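Local coordinates for probable csgAB operon transcriptional regulatory protein (Salmonella typhimurium, PDB 5XP0) that switches on transcription of the curli operon csgAB and promotes biofilm formation, the chain here being its atypical receiver domain, at residues His18-Ile23 against Leu41-Lys46; Gln29-Leu34 against Gly45-Ile50; Leu92-Pro97 against Gly113-Thr118; Tyr100-Ile105 against Gln140-Tyr145. All blocks are in the same frame, centred on the assembly; numbering follows the deposited sequence.

From the N terminus, strand 19-24 leads through helix 28-41 to strand 45-49. Interaction 1 closes this beta-alpha-beta unit by pairing its strands, and interaction 2 lays its helix on the second strand; both share Gly45 and Lys46 of strand 45-49, with interaction 2 opening within the loop that interaction 1 closes. Much later in the chain, and on the other flank of the same parallel sheet, interaction 3 pairs strands 90-94 and 111-114 and the loops that follow them. Interaction 4 starts between the two segments of interaction 3 and ends after them, so the two cross; it joins helix 102-107 to helix 140-147. Interactions 2 and 3 also touch the second subunit.

Interaction 1: His18-Ile23 against Leu41-Lys46; sequences HTLLLI and LAITGK
Ile43 has CG1 opposite its backbone N (chi1 -174°), which carries CD1 to within 3.5 Å of His18 CB and leaves the CG2 branch facing Leu20. Leu20 answers with CG folded beside its own backbone N (chi1 -67°), placing CG 3.9 Å from Ile43 CG2, the two side chains crossing at about a right angle. They lie at the start of strands 19-24 and 45-49, parallel neighbours at one margin of the CheY-like receiver sheet and the two strands of a beta-alpha-beta unit. Leu20 N gives a nearly straight bond to Thr44 O (2.9 Å, 173° at the hydrogen), and Lys46 N returns a more bent one to Leu20 O at 2.9 Å. The ladder goes on with Leu22 N to Lys46 O at 2.8 Å. Leu20 thus spans Gly45 with both its amide and its carbonyl, the parallel pattern, and Gly45 CA comes 3.0 Å from Leu20 O in a CA-H...O contact. The Leu20 side chain continues onto Leu34 and Leu37 of helix 28-41, and Leu41 at the end of that helix turns a methyl toward it. Just before the ladder begins, a water bridges His18 O and Thr44 N. Thr44 O, already held by the Leu20 amide, also takes a weak bond from Thr19 OG1 at 3.2 Å.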
loop_
_atom_site.group_PDB
_atom_site.type_symbol
_atom_site.label_atom_id
_atom_site.label_comp_id
_atom_site.label_asym_id
_atom_site.label_seq_id
_atom_site.Cartn_x
_atom_site.Cartn_y
_atom_site.Cartn_z
ATOM N N HIS B 18 3.876 2.919 -22.767
ATOM C CA HIS B 18 3.886 3.214 -21.399
ATOM C C HIS B 18 3.307 2.121 -20.599
ATOM O O HIS B 18 2.352 1.579 -20.917
ATOM C CB HIS B 18 2.997 4.381 -21.184
ATOM C CG HIS B 18 3.269 5.560 -22.036
ATOM N ND1 HIS B 18 2.571 5.815 -23.180
ATOM C CD2 HIS B 18 4.107 6.591 -21.870
ATOM C CE1 HIS B 18 2.979 6.952 -23.694
ATOM N NE2 HIS B 18 3.909 7.448 -22.915
ATOM N N THR B 19 3.929 1.821 -19.554
ATOM C CA THR B 19 3.412 0.818 -18.635
ATOM C C THR B 19 3.896 1.120 -17.221
ATOM O O THR B 19 5.019 1.584 -17.009
ATOM C CB THR B 19 3.820 -0.589 -19.067
ATOM O OG1 THR B 19 3.256 -1.541 -18.164
ATOM C CG2 THR B 19 5.313 -0.736 -19.085
ATOM N N LEU B 20 3.053 0.820 -16.246
ATOM C CA LEU B 20 3.398 1.165 -14.884
ATOM C C LEU B 20 4.105 0.002 -14.204
ATOM O O LEU B 20 3.682 -1.149 -14.307
ATOM C CB LEU B 20 2.176 1.513 -14.046
ATOM C CG LEU B 20 1.350 2.750 -14.318
ATOM C CD1 LEU B 20 0.203 2.702 -13.323
ATOM C CD2 LEU B 20 2.190 4.010 -14.125
ATOM N N LEU B 21 5.158 0.322 -13.467
ATOM C CA LEU B 21 5.861 -0.671 -12.670
ATOM C C LEU B 21 5.939 -0.123 -11.258
ATOM O O LEU B 21 6.703 0.807 -10.990
ATOM C CB LEU B 21 7.238 -0.955 -13.233
ATOM C CG LEU B 21 8.050 -1.966 -12.428
ATOM C CD1 LEU B 21 7.289 -3.273 -12.237
ATOM C CD2 LEU B 21 9.346 -2.231 -13.162
ATOM N N LEU B 22 5.093 -0.641 -10.377
ATOM C CA LEU B 22 5.039 -0.142 -9.025
ATOM C C LEU B 22 5.963 -1.007 -8.180
ATOM O O LEU B 22 5.708 -2.195 -7.966
ATOM C CB LEU B 22 3.597 -0.146 -8.538
ATOM C CG LEU B 22 3.433 0.049 -7.025
ATOM C CD1 LEU B 22 3.929 1.385 -6.610
ATOM C CD2 LEU B 22 1.990 -0.006 -6.733
ATOM N N ILE B 23 7.031 -0.414 -7.699
ATOM C CA ILE B 23 8.033 -1.138 -6.948
ATOM C C ILE B 23 7.871 -0.739 -5.499
ATOM O O ILE B 23 8.189 0.397 -5.117
ATOM C CB ILE B 23 9.443 -0.848 -7.444
ATOM C CG1 ILE B 23 9.579 -1.263 -8.903
ATOM C CG2 ILE B 23 10.493 -1.608 -6.560
ATOM C CD1 ILE B 23 10.970 -0.982 -9.496
ATOM N N LEU B 41 -5.644 5.806 -15.654
ATOM C CA LEU B 41 -4.768 6.180 -16.750
ATOM C C LEU B 41 -4.992 5.358 -18.008
ATOM O O LEU B 41 -4.435 5.710 -19.040
ATOM C CB LEU B 41 -3.297 6.008 -16.346
ATOM C CG LEU B 41 -2.889 6.882 -15.140
ATOM C CD1 LEU B 41 -1.587 6.397 -14.525
ATOM C CD2 LEU B 41 -2.775 8.337 -15.552
ATOM N N ALA B 42 -5.790 4.297 -17.943
ATOM C CA ALA B 42 -6.003 3.389 -19.069
ATOM C C ALA B 42 -4.673 2.799 -19.540
ATOM O O ALA B 42 -4.368 2.759 -20.730
ATOM C CB ALA B 42 -6.730 4.095 -20.230
ATOM N N ILE B 43 -3.893 2.291 -18.594
ATOM C CA ILE B 43 -2.573 1.768 -18.902
ATOM C C ILE B 43 -2.389 0.424 -18.201
ATOM O O ILE B 43 -3.062 0.111 -17.224
ATOM C CB ILE B 43 -1.503 2.786 -18.457
ATOM C CG1 ILE B 43 -0.116 2.358 -18.885
ATOM C CG2 ILE B 43 -1.536 2.933 -16.960
ATOM C CD1 ILE B 43 0.964 3.412 -18.569
ATOM N N THR B 44 -1.487 -0.379 -18.739
ATOM C CA THR B 44 -1.154 -1.636 -18.099
ATOM C C THR B 44 -0.139 -1.376 -16.989
ATOM O O THR B 44 0.513 -0.323 -16.932
ATOM C CB THR B 44 -0.643 -2.636 -19.143
ATOM O OG1 THR B 44 -0.670 -3.959 -18.593
ATOM C CG2 THR B 44 0.751 -2.315 -19.562
ATOM N N GLY B 45 -0.011 -2.333 -16.088
ATOM C CA GLY B 45 0.897 -2.133 -14.975
ATOM C C GLY B 45 1.119 -3.413 -14.209
ATOM O O GLY B 45 0.367 -4.383 -14.346
ATOM N N LYS B 46 2.168 -3.396 -13.395
ATOM C CA LYS B 46 2.505 -4.542 -12.553
ATOM C C LYS B 46 3.121 -4.042 -11.276
ATOM O O LYS B 46 3.693 -2.948 -11.229
ATOM C CB LYS B 46 3.510 -5.493 -13.236
ATOM C CG LYS B 46 3.156 -6.007 -14.618
ATOM C CD LYS B 46 2.067 -7.082 -14.552
ATOM C CE LYS B 46 1.330 -7.255 -15.875
ATOM N NZ LYS B 46 0.225 -8.243 -15.736
HETATM O O HOH W 1 0.046 0.337 -21.279
#

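Interaction 2: Gln29-Leu34 against Gly45-Ile50; sequences QATALL and GKLHNI
The helix-on-sheet layer of a beta-alpha-beta unit is built here by Leu34, Ala30 and Thr31 of helix 28-41, which meet Gly45, Lys46 and Leu47 of strand 45-49. The helix runs roughly antiparallel to the strand (154°), the axes approaching to 9.0 Å. Contact is purely by packing, with no hydrogen bond across it. Leu34, with CG opposite its backbone N (chi1 -179°), extends CD2 over the strand backbone, 3.6 Å from Lys46 C and 3.8 Å from Leu47 N. Gly45 offers only its backbone, and Leu34 CD1 sits close to where a CB would be. From the strand, Leu47 sends one branch back: its CD1 reaches Ala30 CB at 3.9 Å and Thr31 OG1 at 3.6 Å, crossing the threonine at about a right angle. Leu47 CD1 merely packs against that hydroxyl, whose hydrogen-bond partners are Thr118 O of the second subunit and, weakly, Ser27 O. Gln29 likewise reaches Asp66 and Asn95 of the second subunit, making this helix part of the dimer interface. A helix packed across adjacent parallel strands, with Leu34 also on Leu22 of strand 19-24, is typical of the receiver fold.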
loop_
_atom_site.group_PDB
_atom_site.type_symbol
_atom_site.label_atom_id
_atom_site.label_comp_id
_atom_site.label_asym_id
_atom_site.label_seq_id
_atom_site.Cartn_x
_atom_site.Cartn_y
_atom_site.Cartn_z
ATOM N N GLN B 29 -2.926 -3.188 -0.240
ATOM C CA GLN B 29 -3.101 -1.784 -0.561
ATOM C C GLN B 29 -2.278 -1.356 -1.778
ATOM O O GLN B 29 -2.742 -0.517 -2.546
ATOM C CB GLN B 29 -2.809 -0.883 0.624
ATOM C CG GLN B 29 -1.507 -1.027 1.209
ATOM C CD GLN B 29 -1.472 -2.025 2.356
ATOM O OE1 GLN B 29 -2.021 -3.128 2.258
ATOM N NE2 GLN B 29 -0.815 -1.647 3.446
ATOM N N ALA B 30 -1.095 -1.936 -1.992
ATOM C CA ALA B 30 -0.350 -1.655 -3.223
ATOM C C ALA B 30 -1.131 -2.087 -4.455
ATOM O O ALA B 30 -1.156 -1.387 -5.473
ATOM C CB ALA B 30 1.005 -2.347 -3.170
ATOM N N THR B 31 -1.775 -3.240 -4.388
ATOM C CA THR B 31 -2.624 -3.673 -5.483
ATOM C C THR B 31 -3.763 -2.707 -5.724
ATOM O O THR B 31 -4.091 -2.403 -6.885
ATOM C CB THR B 31 -3.175 -5.084 -5.173
ATOM O OG1 THR B 31 -2.081 -5.994 -5.133
ATOM C CG2 THR B 31 -4.213 -5.523 -6.209
ATOM N N ALA B 32 -4.387 -2.219 -4.653
ATOM C CA ALA B 32 -5.474 -1.256 -4.803
ATOM C C ALA B 32 -4.973 0.011 -5.470
ATOM O O ALA B 32 -5.659 0.583 -6.320
ATOM C CB ALA B 32 -6.104 -0.879 -3.459
ATOM N N LEU B 33 -3.796 0.488 -5.080
ATOM C CA LEU B 33 -3.285 1.688 -5.740
ATOM C C LEU B 33 -2.975 1.399 -7.197
ATOM O O LEU B 33 -3.340 2.167 -8.086
ATOM C CB LEU B 33 -2.030 2.216 -5.052
ATOM C CG LEU B 33 -1.383 3.419 -5.751
ATOM C CD1 LEU B 33 -2.227 4.671 -5.790
ATOM C CD2 LEU B 33 -0.091 3.734 -5.023
ATOM N N LEU B 34 -2.317 0.284 -7.466
ATOM C CA LEU B 34 -1.994 -0.022 -8.859
ATOM C C LEU B 34 -3.261 -0.126 -9.721
ATOM O O LEU B 34 -3.317 0.363 -10.855
ATOM C CB LEU B 34 -1.195 -1.299 -8.911
ATOM C CG LEU B 34 -0.801 -1.679 -10.346
ATOM C CD1 LEU B 34 0.159 -0.679 -10.970
ATOM C CD2 LEU B 34 -0.236 -3.069 -10.326
ATOM N N GLY B 45 -0.011 -2.333 -16.088
ATOM C CA GLY B 45 0.897 -2.133 -14.975
ATOM C C GLY B 45 1.119 -3.413 -14.209
ATOM O O GLY B 45 0.367 -4.383 -14.346
ATOM N N LYS B 46 2.168 -3.396 -13.395
ATOM C CA LYS B 46 2.505 -4.542 -12.553
ATOM C C LYS B 46 3.121 -4.042 -11.276
ATOM O O LYS B 46 3.693 -2.948 -11.229
ATOM C CB LYS B 46 3.510 -5.493 -13.236
ATOM C CG LYS B 46 3.156 -6.007 -14.618
ATOM C CD LYS B 46 2.067 -7.082 -14.552
ATOM C CE LYS B 46 1.330 -7.255 -15.875
ATOM N NZ LYS B 46 0.225 -8.243 -15.736
ATOM N N LEU B 47 3.063 -4.900 -10.269
ATOM C CA LEU B 47 3.659 -4.681 -8.964
ATOM C C LEU B 47 4.937 -5.492 -8.878
ATOM O O LEU B 47 4.954 -6.648 -9.283
ATOM C CB LEU B 47 2.668 -5.149 -7.910
ATOM C CG LEU B 47 2.705 -4.697 -6.464
ATOM C CD1 LEU B 47 1.416 -5.194 -5.787
ATOM C CD2 LEU B 47 3.915 -5.277 -5.770
ATOM N N HIS B 48 5.996 -4.918 -8.341
ATOM C CA HIS B 48 7.227 -5.686 -8.129
ATOM C C HIS B 48 7.759 -5.453 -6.724
ATOM O O HIS B 48 7.903 -4.310 -6.298
ATOM C CB HIS B 48 8.298 -5.326 -9.155
ATOM C CG HIS B 48 9.600 -6.026 -8.932
ATOM N ND1 HIS B 48 9.875 -7.266 -9.465
ATOM C CD2 HIS B 48 10.685 -5.682 -8.195
ATOM C CE1 HIS B 48 11.095 -7.632 -9.114
ATOM N NE2 HIS B 48 11.606 -6.690 -8.340
ATOM N N ASN B 49 8.120 -6.538 -6.033
ATOM C CA ASN B 49 8.655 -6.457 -4.682
ATOM C C ASN B 49 9.998 -5.732 -4.686
ATOM O O ASN B 49 10.982 -6.239 -5.245
ATOM C CB ASN B 49 8.863 -7.862 -4.123
ATOM C CG ASN B 49 9.136 -7.849 -2.640
ATOM O OD1 ASN B 49 9.671 -6.874 -2.089
ATOM N ND2 ASN B 49 8.723 -8.907 -1.974
ATOM N N ILE B 50 10.043 -4.580 -4.016
ATOM C CA ILE B 50 11.239 -3.740 -3.915
ATOM C C ILE B 50 12.422 -4.488 -3.339
ATOM O O ILE B 50 13.585 -4.111 -3.585
ATOM C CB ILE B 50 10.913 -2.505 -3.060
ATOM C CG1 ILE B 50 12.063 -1.507 -3.127
ATOM C CG2 ILE B 50 10.601 -2.902 -1.584
ATOM C CD1 ILE B 50 11.682 -0.113 -2.617
#

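Interaction 3: Leu92-Pro97 against Gly113-Thr118; sequences LLLNTP and GVFYAT
Backbone bonds tie Leu93 to Gly113 and Phe115: Leu93 N reaches Gly113 O at 3.1 Å, and Phe115 N meets Leu93 O at 2.7 Å. Past the strands, Phe115 O accepts two bonds from Thr96, one from N in the carbonyl plane at 3.0 Å and one from OG1 at 3.1 Å, 43° out of that plane. Thr96 can give both because its OG1 lies beside its own N (chi1 -54°). Strands 90-94 and 111-114 are the parallel strands of another beta-alpha-beta unit of the receiver domain, and the Thr96 bonds carry their pairing into the loops at the C-terminal end of the sheet. Apolar contact is led by Leu92, whose CD2 is 3.5 Å from Phe115 CE2 and lies tight against Gly113 CA. Val114, on the sheet face of Leu93, packs CG1 on Thr96; Tyr116, in the loop beyond, turns its ring edge to Thr96 O, with CD1 at 3.3 Å. Water links finish the loop pairing: one joins Asn95 N and OD1 to Ala117 O, another Thr96 O to Tyr116 O. Asn95 ND2 bonds to Asp66 of its own chain, OD1 to Leu28 N of the second subunit; Thr118 OG1 reaches OD1 weakly at 3.5 Å.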
loop_
_atom_site.group_PDB
_atom_site.type_symbol
_atom_site.label_atom_id
_atom_site.label_comp_id
_atom_site.label_asym_id
_atom_site.label_seq_id
_atom_site.Cartn_x
_atom_site.Cartn_y
_atom_site.Cartn_z
ATOM N N LEU B 92 9.777 7.701 -11.191
ATOM C CA LEU B 92 9.146 8.651 -10.292
ATOM C C LEU B 92 9.187 8.086 -8.888
ATOM O O LEU B 92 8.944 6.897 -8.683
ATOM C CB LEU B 92 7.716 8.926 -10.716
ATOM C CG LEU B 92 7.697 9.773 -11.991
ATOM C CD1 LEU B 92 7.375 8.885 -13.128
ATOM C CD2 LEU B 92 6.656 10.853 -11.838
ATOM N N LEU B 93 9.494 8.940 -7.937
ATOM C CA LEU B 93 9.578 8.535 -6.547
ATOM C C LEU B 93 8.226 8.718 -5.876
ATOM O O LEU B 93 7.577 9.754 -6.032
ATOM C CB LEU B 93 10.632 9.353 -5.833
ATOM C CG LEU B 93 12.001 9.333 -6.506
ATOM C CD1 LEU B 93 12.988 10.171 -5.642
ATOM C CD2 LEU B 93 12.555 7.926 -6.738
ATOM N N LEU B 94 7.792 7.695 -5.173
ATOM C CA LEU B 94 6.510 7.682 -4.522
ATOM C C LEU B 94 6.711 7.752 -3.015
ATOM O O LEU B 94 7.715 7.264 -2.496
ATOM C CB LEU B 94 5.771 6.395 -4.909
ATOM C CG LEU B 94 4.325 6.219 -4.486
ATOM C CD1 LEU B 94 3.455 7.110 -5.368
ATOM C CD2 LEU B 94 3.918 4.721 -4.615
ATOM N N ASN B 95 5.754 8.373 -2.321
ATOM C CA ASN B 95 5.787 8.476 -0.855
ATOM C C ASN B 95 7.110 9.057 -0.383
ATOM O O ASN B 95 7.707 8.572 0.580
ATOM C CB ASN B 95 5.551 7.128 -0.168
ATOM C CG ASN B 95 4.201 6.522 -0.476
ATOM O OD1 ASN B 95 3.157 7.193 -0.467
ATOM N ND2 ASN B 95 4.218 5.221 -0.766
ATOM N N THR B 96 7.570 10.103 -1.062
ATOM C CA THR B 96 8.897 10.647 -0.815
ATOM C C THR B 96 8.927 11.474 0.455
ATOM O O THR B 96 8.044 12.321 0.662
ATOM C CB THR B 96 9.364 11.532 -1.971
ATOM O OG1 THR B 96 9.270 10.813 -3.211
ATOM C CG2 THR B 96 10.806 11.947 -1.734
ATOM N N PRO B 97 9.926 11.283 1.310
ATOM C CA PRO B 97 10.025 12.129 2.495
ATOM C C PRO B 97 10.060 13.583 2.084
ATOM O O PRO B 97 10.764 13.972 1.134
ATOM C CB PRO B 97 11.351 11.699 3.134
ATOM C CG PRO B 97 11.542 10.324 2.704
ATOM C CD PRO B 97 10.933 10.209 1.325
ATOM N N GLY B 113 10.023 12.577 -11.820
ATOM C CA GLY B 113 9.070 13.209 -10.941
ATOM C C GLY B 113 9.246 12.700 -9.533
ATOM O O GLY B 113 9.923 11.698 -9.288
ATOM N N VAL B 114 8.623 13.426 -8.615
ATOM C CA VAL B 114 8.674 13.137 -7.199
ATOM C C VAL B 114 7.281 13.375 -6.643
ATOM O O VAL B 114 6.751 14.478 -6.742
ATOM C CB VAL B 114 9.688 14.011 -6.453
ATOM C CG1 VAL B 114 9.609 13.673 -4.998
ATOM C CG2 VAL B 114 11.084 13.819 -7.028
ATOM N N PHE B 115 6.685 12.343 -6.079
ATOM C CA PHE B 115 5.408 12.457 -5.395
ATOM C C PHE B 115 5.646 12.458 -3.896
ATOM O O PHE B 115 6.296 11.554 -3.373
ATOM C CB PHE B 115 4.510 11.288 -5.780
ATOM C CG PHE B 115 4.094 11.314 -7.209
ATOM C CD1 PHE B 115 3.277 12.314 -7.667
ATOM C CD2 PHE B 115 4.530 10.339 -8.093
ATOM C CE1 PHE B 115 2.907 12.370 -8.992
ATOM C CE2 PHE B 115 4.158 10.366 -9.404
ATOM C CZ PHE B 115 3.327 11.397 -9.861
ATOM N N TYR B 116 5.111 13.456 -3.200
ATOM C CA TYR B 116 5.202 13.501 -1.732
ATOM C C TYR B 116 3.909 13.090 -1.025
ATOM O O TYR B 116 3.947 12.618 0.125
ATOM C CB TYR B 116 5.562 14.932 -1.285
ATOM C CG TYR B 116 6.872 15.413 -1.759
ATOM C CD1 TYR B 116 8.036 15.081 -1.074
ATOM C CD2 TYR B 116 6.965 16.223 -2.887
ATOM C CE1 TYR B 116 9.246 15.526 -1.500
ATOM C CE2 TYR B 116 8.175 16.668 -3.322
ATOM C CZ TYR B 116 9.312 16.311 -2.629
ATOM O OH TYR B 116 10.508 16.779 -3.070
ATOM N N ALA B 117 2.765 13.269 -1.684
ATOM C CA ALA B 117 1.479 13.202 -1.005
ATOM C C ALA B 117 1.161 11.762 -0.649
ATOM O O ALA B 117 1.296 10.862 -1.478
ATOM C CB ALA B 117 0.358 13.763 -1.883
ATOM N N THR B 118 0.742 11.543 0.587
ATOM C CA THR B 118 0.277 10.235 1.024
ATOM C C THR B 118 -1.245 10.191 1.114
ATOM O O THR B 118 -1.814 9.138 1.422
ATOM C CB THR B 118 0.961 9.884 2.374
ATOM O OG1 THR B 118 2.266 9.308 2.141
ATOM C CG2 THR B 118 0.132 8.945 3.247
HETATM O O HOH W 2 3.096 9.385 -2.658
HETATM O O HOH W 3 5.580 12.563 2.106
#

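Interaction 4: Tyr100-Ile105 against Gln140-Tyr145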
loop_
_atom_site.group_PDB
_atom_site.type_symbol
_atom_site.label_atom_id
_atom_site.label_comp_id
_atom_site.label_asym_id
_atom_site.label_seq_id
_atom_site.Cartn_x
_atom_site.Cartn_y
_atom_site.Cartn_z
ATOM N N TYR B 100 13.600 14.997 1.473
ATOM C CA TYR B 100 14.560 14.166 0.767
ATOM C C TYR B 100 15.394 15.130 -0.066
ATOM O O TYR B 100 14.812 15.959 -0.794
ATOM C CB TYR B 100 13.857 13.136 -0.114
ATOM C CG TYR B 100 14.729 12.132 -0.828
ATOM C CD1 TYR B 100 15.640 11.352 -0.142
ATOM C CD2 TYR B 100 14.618 11.954 -2.198
ATOM C CE1 TYR B 100 16.429 10.432 -0.806
ATOM C CE2 TYR B 100 15.410 11.056 -2.868
ATOM C CZ TYR B 100 16.299 10.274 -2.173
ATOM O OH TYR B 100 17.087 9.357 -2.855
ATOM N N PRO B 101 16.723 15.127 0.060
ATOM C CA PRO B 101 17.501 16.225 -0.533
ATOM C C PRO B 101 17.439 16.235 -2.053
ATOM O O PRO B 101 17.371 15.200 -2.709
ATOM C CB PRO B 101 18.931 15.967 -0.036
ATOM C CG PRO B 101 18.776 15.112 1.176
ATOM C CD PRO B 101 17.559 14.274 0.928
ATOM N N TYR B 102 17.469 17.444 -2.610
ATOM C CA TYR B 102 17.521 17.609 -4.057
ATOM C C TYR B 102 18.725 16.904 -4.663
ATOM O O TYR B 102 18.640 16.315 -5.750
ATOM C CB TYR B 102 17.576 19.092 -4.392
ATOM C CG TYR B 102 16.273 19.827 -4.256
ATOM C CD1 TYR B 102 15.136 19.225 -3.730
ATOM C CD2 TYR B 102 16.176 21.138 -4.717
ATOM C CE1 TYR B 102 13.936 19.929 -3.637
ATOM C CE2 TYR B 102 15.009 21.835 -4.634
ATOM C CZ TYR B 102 13.897 21.246 -4.108
ATOM O OH TYR B 102 12.758 21.999 -4.055
ATOM N N ARG B 103 19.864 16.981 -3.989
ATOM C CA ARG B 103 21.067 16.296 -4.452
ATOM C C ARG B 103 20.826 14.800 -4.594
ATOM O O ARG B 103 21.383 14.157 -5.499
ATOM C CB ARG B 103 22.214 16.518 -3.461
ATOM C CG ARG B 103 22.322 17.929 -2.886
ATOM C CD ARG B 103 23.442 18.024 -1.856
ATOM N NE ARG B 103 23.198 17.177 -0.686
ATOM C CZ ARG B 103 22.633 17.588 0.448
ATOM N NH1 ARG B 103 22.235 18.846 0.595
ATOM N NH2 ARG B 103 22.464 16.734 1.447
ATOM N N GLU B 104 19.991 14.239 -3.733
ATOM C CA GLU B 104 19.692 12.805 -3.812
ATOM C C GLU B 104 18.725 12.503 -4.946
ATOM O O GLU B 104 18.893 11.524 -5.670
ATOM C CB GLU B 104 19.106 12.295 -2.492
ATOM C CG GLU B 104 19.942 12.593 -1.257
ATOM C CD GLU B 104 21.403 12.376 -1.491
ATOM O OE1 GLU B 104 21.757 11.363 -2.126
ATOM O OE2 GLU B 104 22.206 13.227 -1.056
ATOM N N ILE B 105 17.691 13.321 -5.098
ATOM C CA ILE B 105 16.774 13.136 -6.214
ATOM C C ILE B 105 17.526 13.132 -7.545
ATOM O O ILE B 105 17.298 12.272 -8.404
ATOM C CB ILE B 105 15.702 14.225 -6.176
ATOM C CG1 ILE B 105 14.810 14.009 -4.975
ATOM C CG2 ILE B 105 14.917 14.237 -7.465
ATOM C CD1 ILE B 105 14.036 15.235 -4.568
ATOM N N GLN B 140 8.457 23.793 -9.199
ATOM C CA GLN B 140 9.245 24.750 -9.962
ATOM C C GLN B 140 10.665 24.824 -9.408
ATOM O O GLN B 140 11.636 24.865 -10.169
ATOM C CB GLN B 140 8.574 26.122 -9.965
ATOM C CG GLN B 140 7.363 26.243 -10.877
ATOM C CD GLN B 140 7.747 26.250 -12.338
ATOM O OE1 GLN B 140 8.799 26.765 -12.702
ATOM N NE2 GLN B 140 6.889 25.685 -13.186
ATOM N N LYS B 141 10.820 24.779 -8.089
ATOM C CA LYS B 141 12.160 24.938 -7.539
ATOM C C LYS B 141 13.014 23.697 -7.816
ATOM O O LYS B 141 14.206 23.813 -8.142
ATOM C CB LYS B 141 12.061 25.230 -6.037
ATOM C CG LYS B 141 13.296 25.855 -5.434
ATOM C CD LYS B 141 13.141 26.082 -3.923
ATOM C CE LYS B 141 13.484 24.848 -3.089
ATOM N NZ LYS B 141 12.279 24.111 -2.603
ATOM N N LEU B 142 12.418 22.506 -7.761
ATOM C CA LEU B 142 13.219 21.314 -8.012
ATOM C C LEU B 142 13.574 21.197 -9.492
ATOM O O LEU B 142 14.723 20.871 -9.830
ATOM C CB LEU B 142 12.489 20.072 -7.498
ATOM C CG LEU B 142 13.166 18.738 -7.779
ATOM C CD1 LEU B 142 14.617 18.771 -7.316
ATOM C CD2 LEU B 142 12.375 17.638 -7.083
ATOM N N ALA B 143 12.608 21.478 -10.392
ATOM C CA ALA B 143 12.916 21.503 -11.821
ATOM C C ALA B 143 14.063 22.443 -12.114
ATOM O O ALA B 143 14.923 22.136 -12.949
ATOM C CB ALA B 143 11.701 21.918 -12.659
ATOM N N SER B 144 14.077 23.615 -11.463
ATOM C CA SER B 144 15.156 24.568 -11.707
ATOM C C SER B 144 16.488 24.016 -11.220
ATOM O O SER B 144 17.514 24.150 -11.907
ATOM C CB SER B 144 14.881 25.914 -11.032
ATOM O OG SER B 144 15.957 26.826 -11.322
ATOM N N TYR B 145 16.492 23.394 -10.044
ATOM C CA TYR B 145 17.705 22.743 -9.563
ATOM C C TYR B 145 18.201 21.723 -10.568
ATOM O O TYR B 145 19.389 21.682 -10.897
ATOM C CB TYR B 145 17.446 22.055 -8.224
ATOM C CG TYR B 145 18.642 21.258 -7.731
ATOM C CD1 TYR B 145 19.678 21.871 -7.023
ATOM C CD2 TYR B 145 18.743 19.897 -7.992
ATOM C CE1 TYR B 145 20.764 21.130 -6.562
ATOM C CE2 TYR B 145 19.819 19.149 -7.538
ATOM C CZ TYR B 145 20.826 19.767 -6.828
ATOM O OH TYR B 145 21.888 19.011 -6.405
#
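One face of the Tyr102 ring is covered by Leu142, whose CD1 stands over the middle, 3.6 Å from the ring centroid and 12° off the normal, a CH-pi contact. The Tyr145 ring has Tyr102 CB over one face, 3.9 Å from its centroid, a second CH-pi contact. The two tyrosine rings themselves meet obliquely, with planes 54° apart and centroids 5.6 Å from each other, and their side chains slide past one another in opposite directions. Each thus reaches toward the other's helix: Tyr145, its CG opposite the backbone N (chi1 175°), carries OH to 3.4 Å from Arg103 CA, while Tyr102 brings its OH to the first turn of helix 140-147. There Lys141 NZ donates to Tyr102 OH at 2.6 Å. The lysine chain bends at chi3 and chi4 to come back to the hydroxyl, and its CE also lies close to the ring. The ammonium group would be expected to polarise the phenol and perhaps lower its pKa. Beyond the rings, toward the sheet, Ile105 CD1 touches Leu142 CD2 at 3.9 Å, so the two methyl branches of Leu142 serve different partners, one the Tyr102 face and the other Ile105. Pro101 takes the N-cap position of helix 102-107, directly before Tyr102. Ile105 and Leu142 continue inward onto Val114, Ile105 meeting Ile111 as well; short helices 102-107 and 140-147 therefore pack together at the flank of the receiver domain beside its outermost strand, 111-114.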